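Local coordinates for protein subclass B3 metallo-beta-lactamase (Sphingobium indicum, PDB 7LUU) that probably hydrolyses beta-lactam antibiotics at a two-zinc active site, as a subclass B3 metallo-beta-lactamase whose metal ligands include an unusual glutamate, at residues A[158-163]-A[200-205]; A[117-122]-A[141-146]. One frame throughout, in Å; residues are numbered along the deposited sequence.

In the fold
Contact 2 (117-122 with 141-146) comes first along the chain and is complete before contact 1 (158-163 with 200-205) begins; their centres lie about 15 Å apart. Contact 2 pairs two strands inside the seven-stranded sheet, whereas contact 1 joins two loops, the second of which leads into strand 205-213 of the six-stranded sheet. Both converge on one zinc ion, which Glu-122 of contact 2 and His-200 of contact 1 bind together with His-124. Thr-121 and Met-205 are joined by a backbone hydrogen bond, and Ser-145 OG is hydrogen-bonded to Gly-203 O. The metal site is thus built where loops from the two sheets of the metallo-beta-lactamase fold meet.

Contact 1 (A[158-163]-A[200-205]); sequences AKDDPQ and HTMGSM. With ZN (zinc ion), chain B.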
ATOM      1  N   ALA A 158       2.834  13.769   8.240  1.00 16.60           N
ATOM      2  CA  ALA A 158       2.362  14.099   9.576  1.00 18.97           C
ATOM      3  C   ALA A 158       3.546  14.298  10.537  1.00 19.87           C
ATOM      4  O   ALA A 158       4.643  13.776  10.321  1.00 18.72           O
ATOM      5  CB  ALA A 158       1.495  12.957  10.098  1.00 19.60           C
ATOM      6  N   LYS A 159       3.285  15.026  11.636  1.00 19.73           N
ATOM      7  CA  LYS A 159       4.371  15.340  12.573  1.00 20.25           C
ATOM      8  C   LYS A 159       4.996  14.102  13.201  1.00 20.82           C
ATOM      9  O   LYS A 159       6.201  14.135  13.534  1.00 22.21           O
ATOM     10  CB  LYS A 159       3.861  16.291  13.660  1.00 21.93           C
ATOM     11  CG  LYS A 159       3.670  17.745  13.099  1.00 26.55           C
ATOM     12  CD  LYS A 159       3.114  18.670  14.165  1.00 38.53           C
ATOM     13  CE  LYS A 159       2.751  20.024  13.566  1.00 43.06           C
ATOM     14  NZ  LYS A 159       2.412  20.975  14.669  1.00 47.30           N
ATOM     15  N   ASP A 160       4.219  13.021  13.416  1.00 20.12           N
ATOM     16  CA  ASP A 160       4.785  11.812  14.009  1.00 19.69           C
ATOM     17  C   ASP A 160       5.260  10.806  12.978  1.00 18.73           C
ATOM     18  O   ASP A 160       5.595   9.693  13.346  1.00 22.34           O
ATOM     19  CB  ASP A 160       3.802  11.117  14.978  1.00 19.86           C
ATOM     20  CG  ASP A 160       2.521  10.615  14.326  1.00 22.89           C
ATOM     21  OD1 ASP A 160       2.316  10.716  13.064  1.00 20.81           O
ATOM     22  OD2 ASP A 160       1.684  10.086  15.110  1.00 22.49           O
ATOM     23  N   ASP A 161       5.288  11.166  11.698  1.00 18.06           N
ATOM     24  CA  ASP A 161       5.825  10.276  10.685  1.00 17.96           C
ATOM     25  C   ASP A 161       7.330  10.229  10.846  1.00 18.27           C
ATOM     26  O   ASP A 161       7.953  11.297  10.968  1.00 18.87           O
ATOM     27  CB  ASP A 161       5.419  10.861   9.325  1.00 16.73           C
ATOM     28  CG  ASP A 161       5.818  10.019   8.136  1.00 20.60           C
ATOM     29  OD1 ASP A 161       6.807   9.298   8.155  1.00 17.30           O
ATOM     30  OD2 ASP A 161       5.086  10.145   7.138  1.00 22.68           O
ATOM     31  N   PRO A 162       7.942   9.035  10.889  1.00 18.09           N
ATOM     32  CA  PRO A 162       9.422   8.967  10.977  1.00 18.94           C
ATOM     33  C   PRO A 162      10.116   9.734   9.867  1.00 19.01           C
ATOM     34  O   PRO A 162      11.247  10.164  10.054  1.00 19.97           O
ATOM     35  CB  PRO A 162       9.731   7.454  10.864  1.00 18.75           C
ATOM     36  CG  PRO A 162       8.484   6.731  11.460  1.00 18.52           C
ATOM     37  CD  PRO A 162       7.332   7.691  10.947  1.00 19.70           C
ATOM     38  N   GLN A 163       9.454   9.954   8.719  1.00 18.15           N
ATOM     39  CA  GLN A 163      10.066  10.663   7.603  1.00 18.30           C
ATOM     40  C   GLN A 163       9.590  12.116   7.520  1.00 22.35           C
ATOM     41  O   GLN A 163       9.827  12.769   6.508  1.00 21.41           O
ATOM     42  CB  GLN A 163       9.786   9.941   6.278  1.00 20.56           C
ATOM     43  CG  GLN A 163      10.452   8.567   6.233  1.00 23.39           C
ATOM     44  CD  GLN A 163      10.234   7.848   4.947  1.00 26.68           C
ATOM     45  OE1 GLN A 163       9.661   6.722   4.910  1.00 29.27           O
ATOM     46  NE2 GLN A 163      10.710   8.446   3.879  1.00 26.89           N
ATOM     47  N   HIS A 200       5.709   1.821   9.842  1.00 16.64           N
ATOM     48  CA  HIS A 200       6.340   2.666   8.829  1.00 16.87           C
ATOM     49  C   HIS A 200       5.766   4.069   8.906  1.00 17.63           C
ATOM     50  O   HIS A 200       6.509   5.080   8.848  1.00 16.15           O
ATOM     51  CB  HIS A 200       6.106   1.997   7.466  1.00 14.46           C
ATOM     52  CG  HIS A 200       6.677   2.760   6.313  1.00 13.85           C
ATOM     53  ND1 HIS A 200       8.031   2.795   6.033  1.00 15.04           N
ATOM     54  CD2 HIS A 200       6.066   3.537   5.384  1.00 13.70           C
ATOM     55  CE1 HIS A 200       8.232   3.577   4.973  1.00 17.27           C
ATOM     56  NE2 HIS A 200       7.057   4.016   4.554  1.00 14.51           N
ATOM     57  N   THR A 201       4.436   4.140   9.052  1.00 16.55           N
ATOM     58  CA  THR A 201       3.728   5.354   9.489  1.00 16.81           C
ATOM     59  C   THR A 201       2.643   4.896  10.439  1.00 15.29           C
ATOM     60  O   THR A 201       2.326   3.709  10.516  1.00 15.69           O
ATOM     61  CB  THR A 201       3.077   6.126   8.334  1.00 17.11           C
ATOM     62  OG1 THR A 201       1.967   5.389   7.800  1.00 15.98           O
ATOM     63  CG2 THR A 201       4.067   6.415   7.183  1.00 16.03           C
ATOM     64  N   MET A 202       2.025   5.854  11.133  1.00 15.55           N
ATOM     65  CA  MET A 202       0.994   5.420  12.088  1.00 16.91           C
ATOM     66  C   MET A 202      -0.287   4.899  11.433  1.00 17.22           C
ATOM     67  O   MET A 202      -0.998   4.087  12.051  1.00 19.64           O
ATOM     68  CB  MET A 202       0.662   6.558  13.048  1.00 21.41           C
ATOM     69  CG  MET A 202       1.677   6.726  14.199  1.00 21.12           C
ATOM     70  SD  MET A 202       2.006   5.267  15.186  1.00 22.77           S
ATOM     71  CE  MET A 202       0.358   4.979  15.906  1.00 24.44           C
ATOM     72  N   GLY A 203      -0.600   5.346  10.232  1.00 15.04           N
ATOM     73  CA  GLY A 203      -1.803   4.981   9.517  1.00 17.84           C
ATOM     74  C   GLY A 203      -1.590   3.918   8.465  1.00 15.51           C
ATOM     75  O   GLY A 203      -2.517   3.665   7.679  1.00 15.29           O
ATOM     76  N   SER A 204      -0.418   3.290   8.427  1.00 12.71           N
ATOM     77  CA  SER A 204      -0.208   2.230   7.442  1.00 13.33           C
ATOM     78  C   SER A 204      -1.243   1.117   7.612  1.00 13.01           C
ATOM     79  O   SER A 204      -1.590   0.725   8.752  1.00 13.84           O
ATOM     80  CB  SER A 204       1.202   1.650   7.596  1.00 13.60           C
ATOM     81  OG  SER A 204       2.179   2.639   7.170  1.00 16.56           O
ATOM     82  N   MET A 205      -1.680   0.558   6.475  1.00 14.32           N
ATOM     83  CA  MET A 205      -2.827  -0.358   6.524  1.00 13.82           C
ATOM     84  C   MET A 205      -2.644  -1.441   5.476  1.00 15.93           C
ATOM     85  O   MET A 205      -2.208  -1.165   4.355  1.00 12.43           O
ATOM     86  CB  MET A 205      -4.150   0.405   6.288  1.00 15.26           C
ATOM     87  CG  MET A 205      -5.415  -0.549   6.359  1.00 17.55           C
ATOM     88  SD  MET A 205      -6.877   0.456   6.834  1.00 19.14           S
ATOM     89  CE  MET A 205      -6.821   0.183   8.620  1.00 21.65           C
TER
HETATM   90 ZN    ZN B 301       6.500   5.067   2.937  1.00 17.46          ZN
HETATM   91  O   HOH W   1       2.591   8.623  11.035  1.00 19.12           O
HETATM   92  O   HOH W   2       8.813   5.599   7.418  1.00 32.79           O
HETATM   93  O   HOH W   3       7.261   4.907   1.167  1.00 19.96           O
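Gln-163 comes obliquely onto the imidazole of His-200, its OE1 3.5 Å from CE1, with the amide and ring planes 78° apart. The two loops flank one zinc site of the metallo-beta-lactamase fold: His-200 NE2 binds the zinc at 2.0 Å, Glu-122 and His-124 are the other protein ligands, and water 3 is the fourth ligand. Asn-227 O is hydrogen-bonded to the other ring nitrogen, ND1. Water 2 lies over one imidazole face, between Gln-163 OE1 and His-200 O, while Pro-162 packs its CD against that same carbonyl oxygen at 3.4 Å.

Asp-161 is a second-shell residue. Its CG lies anti to the backbone N (chi1 -176°), which brings the carboxylate up to the Thr-201 methyl; OD2 accepts from His-124 NE2 and His-157 ND1, which would help orient the zinc ligand His-124. OD1 closes an Asx turn, taking the Gln-163 N-H at 2.8 Å from above the carboxylate plane.

At the outer end, Asp-160 crosses Met-202 at about a right angle, OD2 meeting CG at 3.5 Å, and its OD1 forms a salt bridge with Arg-147. Water 1 joins the loops there, donating to Asp-160 OD1 and accepting from Met-202 N at 2.8 Å.

Contact 2 (A[117-122]-A[141-146]); sequences FILSTE and TVVASR. With ZN (zinc ion), chain B; SO4 (sulfate ion), chain C.
Phe-117 lies beside Thr-141 in a parallel strand pair, its CD1 3.5 Å from Val-143 CG2. With CG beside the backbone N (chi1 -66°), the ring leans obliquely across to this methyl. Leu-119 shares that face, setting CD2 against Val-143 CB, while Ile-118 and Val-142 occupy the other. The two strands, joined through helix 131-138, form a beta-alpha-beta crossover.

Three backbone hydrogen bonds set the register. Thr-141 O accepts from Ile-118 N, Ile-118 O from Val-143 N, and Val-143 O from Ser-120 N, all at between 2.7 and 2.9 Å. Each acceptor also receives a CA-H...O contact, from Phe-117, Val-142 and Leu-119 respectively. Thr-141 has a further backbone hydrogen bond with Lys-116, just before the segment.

Beyond Ser-120 the two segments part, and water 4 spans the gap, donating to Ser-120 O and accepting from Ser-145 N at 3.2 Å. Ser-145 is an N-cap: its OG takes the Gly-148 N-H at the start of helix 146-154. Arg-146 holds a sulfate, probably from the crystallisation liquor, at its guanidinium edge through NE and NH1. At the end of segment 117-122, Glu-122 OE2 binds zinc at 1.9 Å.

Within the sheet, strand 115-119 is hydrogen-bonded on its other edge to strand 87-90, the backbones of Phe-117 and Leu-119 pairing with Leu-89, and strand 141-144 is followed by strand 176-178. Helix 131-138 covers Ile-118 and Val-142, while Trp-207 of strand 205-213 packs on Leu-119 and Val-143.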
ATOM      1  N   PHE A 117     -13.443   2.019  -5.892  1.00 14.24           N
ATOM      2  CA  PHE A 117     -12.673   2.322  -4.679  1.00 12.60           C
ATOM      3  C   PHE A 117     -11.195   2.206  -4.995  1.00 12.12           C
ATOM      4  O   PHE A 117     -10.785   1.326  -5.758  1.00 14.96           O
ATOM      5  CB  PHE A 117     -12.979   1.356  -3.517  1.00 16.33           C
ATOM      6  CG  PHE A 117     -14.380   1.481  -2.999  1.00 13.58           C
ATOM      7  CD1 PHE A 117     -14.729   2.552  -2.184  1.00 14.94           C
ATOM      8  CD2 PHE A 117     -15.319   0.542  -3.331  1.00 17.12           C
ATOM      9  CE1 PHE A 117     -16.033   2.682  -1.733  1.00 18.98           C
ATOM     10  CE2 PHE A 117     -16.633   0.660  -2.898  1.00 21.14           C
ATOM     11  CZ  PHE A 117     -16.983   1.748  -2.072  1.00 20.21           C
ATOM     12  N   ILE A 118     -10.386   3.052  -4.343  1.00 11.85           N
ATOM     13  CA  ILE A 118      -8.937   2.942  -4.374  1.00 11.50           C
ATOM     14  C   ILE A 118      -8.513   2.813  -2.914  1.00 14.42           C
ATOM     15  O   ILE A 118      -8.752   3.732  -2.099  1.00 14.76           O
ATOM     16  CB  ILE A 118      -8.287   4.173  -5.049  1.00 12.32           C
ATOM     17  CG1 ILE A 118      -8.741   4.320  -6.524  1.00 13.27           C
ATOM     18  CG2 ILE A 118      -6.729   4.059  -4.978  1.00 13.84           C
ATOM     19  CD1 ILE A 118      -8.529   5.809  -7.002  1.00 14.72           C
ATOM     20  N   LEU A 119      -7.925   1.661  -2.557  1.00 11.07           N
ATOM     21  CA  LEU A 119      -7.469   1.444  -1.168  1.00 10.91           C
ATOM     22  C   LEU A 119      -6.030   1.970  -1.018  1.00 13.82           C
ATOM     23  O   LEU A 119      -5.230   1.845  -1.925  1.00 16.30           O
ATOM     24  CB  LEU A 119      -7.522  -0.063  -0.813  1.00 14.23           C
ATOM     25  CG  LEU A 119      -8.831  -0.747  -1.269  1.00 12.70           C
ATOM     26  CD1 LEU A 119      -8.753  -2.189  -0.716  1.00 15.28           C
ATOM     27  CD2 LEU A 119     -10.114  -0.085  -0.812  1.00 12.67           C
ATOM     28  N   SER A 120      -5.699   2.570   0.124  1.00 12.24           N
ATOM     29  CA  SER A 120      -4.371   3.175   0.327  1.00 12.27           C
ATOM     30  C   SER A 120      -3.638   2.499   1.491  1.00 14.46           C
ATOM     31  O   SER A 120      -4.156   2.495   2.612  1.00 15.99           O
ATOM     32  CB  SER A 120      -4.525   4.680   0.592  1.00 14.12           C
ATOM     33  OG  SER A 120      -3.286   5.274   0.976  1.00 14.00           O
ATOM     34  N   THR A 121      -2.415   1.965   1.228  1.00 11.29           N
ATOM     35  CA  THR A 121      -1.661   1.363   2.321  1.00 11.16           C
ATOM     36  C   THR A 121      -0.974   2.401   3.195  1.00 16.30           C
ATOM     37  O   THR A 121      -0.665   2.105   4.371  1.00 17.12           O
ATOM     38  CB  THR A 121      -0.587   0.371   1.807  1.00 10.66           C
ATOM     39  OG1 THR A 121       0.352   1.003   0.910  1.00 13.99           O
ATOM     40  CG2 THR A 121      -1.256  -0.876   1.117  1.00 11.44           C
ATOM     41  N   GLU A 122      -0.599   3.550   2.616  1.00 11.32           N
ATOM     42  CA  GLU A 122       0.149   4.575   3.368  1.00 14.12           C
ATOM     43  C   GLU A 122       0.193   5.904   2.630  1.00 14.55           C
ATOM     44  O   GLU A 122       0.209   5.942   1.375  1.00 13.44           O
ATOM     45  CB  GLU A 122       1.592   4.132   3.662  1.00 14.62           C
ATOM     46  CG  GLU A 122       2.426   3.885   2.335  1.00 14.74           C
ATOM     47  CD  GLU A 122       3.908   3.708   2.626  1.00 15.53           C
ATOM     48  OE1 GLU A 122       4.329   2.518   2.784  1.00 15.53           O
ATOM     49  OE2 GLU A 122       4.649   4.698   2.645  1.00 16.38           O
ATOM     50  N   THR A 141     -13.877   6.370  -4.824  1.00 14.32           N
ATOM     51  CA  THR A 141     -13.687   6.812  -3.461  1.00 16.92           C
ATOM     52  C   THR A 141     -12.397   6.209  -2.934  1.00 16.80           C
ATOM     53  O   THR A 141     -12.158   5.026  -3.146  1.00 13.71           O
ATOM     54  CB  THR A 141     -14.862   6.345  -2.593  1.00 18.69           C
ATOM     55  OG1 THR A 141     -15.986   7.163  -2.979  1.00 19.22           O
ATOM     56  CG2 THR A 141     -14.583   6.644  -1.076  1.00 21.06           C
ATOM     57  N   VAL A 142     -11.583   7.032  -2.237  1.00 13.76           N
ATOM     58  CA  VAL A 142     -10.312   6.565  -1.693  1.00 14.95           C
ATOM     59  C   VAL A 142     -10.549   6.084  -0.289  1.00 17.05           C
ATOM     60  O   VAL A 142     -11.213   6.776   0.505  1.00 17.14           O
ATOM     61  CB  VAL A 142      -9.273   7.706  -1.723  1.00 13.83           C
ATOM     62  CG1 VAL A 142      -7.915   7.180  -1.161  1.00 13.80           C
ATOM     63  CG2 VAL A 142      -9.100   8.140  -3.142  1.00 15.71           C
ATOM     64  N   VAL A 143      -9.955   4.947   0.053  1.00 12.75           N
ATOM     65  CA  VAL A 143     -10.258   4.283   1.325  1.00 15.44           C
ATOM     66  C   VAL A 143      -8.973   4.125   2.096  1.00 13.55           C
ATOM     67  O   VAL A 143      -7.980   3.655   1.538  1.00 12.75           O
ATOM     68  CB  VAL A 143     -10.868   2.897   1.071  1.00 13.65           C
ATOM     69  CG1 VAL A 143     -11.236   2.286   2.419  1.00 16.75           C
ATOM     70  CG2 VAL A 143     -12.103   2.959   0.138  1.00 15.25           C
ATOM     71  N   ALA A 144      -8.978   4.523   3.387  1.00 13.34           N
ATOM     72  CA  ALA A 144      -7.737   4.487   4.174  1.00 15.31           C
ATOM     73  C   ALA A 144      -8.076   4.343   5.655  1.00 13.89           C
ATOM     74  O   ALA A 144      -9.234   4.421   6.060  1.00 15.50           O
ATOM     75  CB  ALA A 144      -6.895   5.753   3.981  1.00 14.53           C
ATOM     76  N   SER A 145      -7.045   4.168   6.450  1.00 13.87           N
ATOM     77  CA  SER A 145      -7.193   4.282   7.893  1.00 14.19           C
ATOM     78  C   SER A 145      -7.458   5.718   8.311  1.00 13.30           C
ATOM     79  O   SER A 145      -7.333   6.681   7.527  1.00 14.79           O
ATOM     80  CB  SER A 145      -5.944   3.784   8.588  1.00 14.93           C
ATOM     81  OG  SER A 145      -4.878   4.671   8.338  1.00 16.41           O
ATOM     82  N   ARG A 146      -7.820   5.867   9.584  1.00 16.48           N
ATOM     83  CA  ARG A 146      -8.044   7.213  10.125  1.00 16.15           C
ATOM     84  C   ARG A 146      -6.795   8.099   9.961  1.00 17.97           C
ATOM     85  O   ARG A 146      -6.881   9.208   9.412  1.00 18.72           O
ATOM     86  CB  ARG A 146      -8.498   7.126  11.599  1.00 19.29           C
ATOM     87  CG  ARG A 146      -8.820   8.550  12.141  1.00 21.86           C
ATOM     88  CD  ARG A 146      -9.209   8.502  13.615  1.00 28.81           C
ATOM     89  NE  ARG A 146      -8.055   8.101  14.434  1.00 33.80           N
ATOM     90  CZ  ARG A 146      -7.149   8.953  14.931  1.00 32.35           C
ATOM     91  NH1 ARG A 146      -6.160   8.477  15.630  1.00 31.27           N
ATOM     92  NH2 ARG A 146      -7.205  10.263  14.695  1.00 36.08           N
TER
HETATM   93 ZN    ZN B 301       6.500   5.067   2.937  1.00 17.46          ZN
HETATM   94  S   SO4 C 326      -6.910   4.932  15.541  1.00 85.80           S
HETATM   95  O1  SO4 C 326      -6.832   5.510  16.877  1.00 90.10           O
HETATM   96  O2  SO4 C 326      -5.969   5.631  14.673  1.00 89.37           O
HETATM   97  O3  SO4 C 326      -6.536   3.519  15.635  1.00 86.82           O
HETATM   98  O4  SO4 C 326      -8.255   5.106  14.993  1.00 83.44           O
HETATM   99  O   HOH W   4      -4.119   3.861   5.225  1.00 14.30           O
HETATM  100  O   HOH W   3       7.261   4.907   1.167  1.00 19.96           O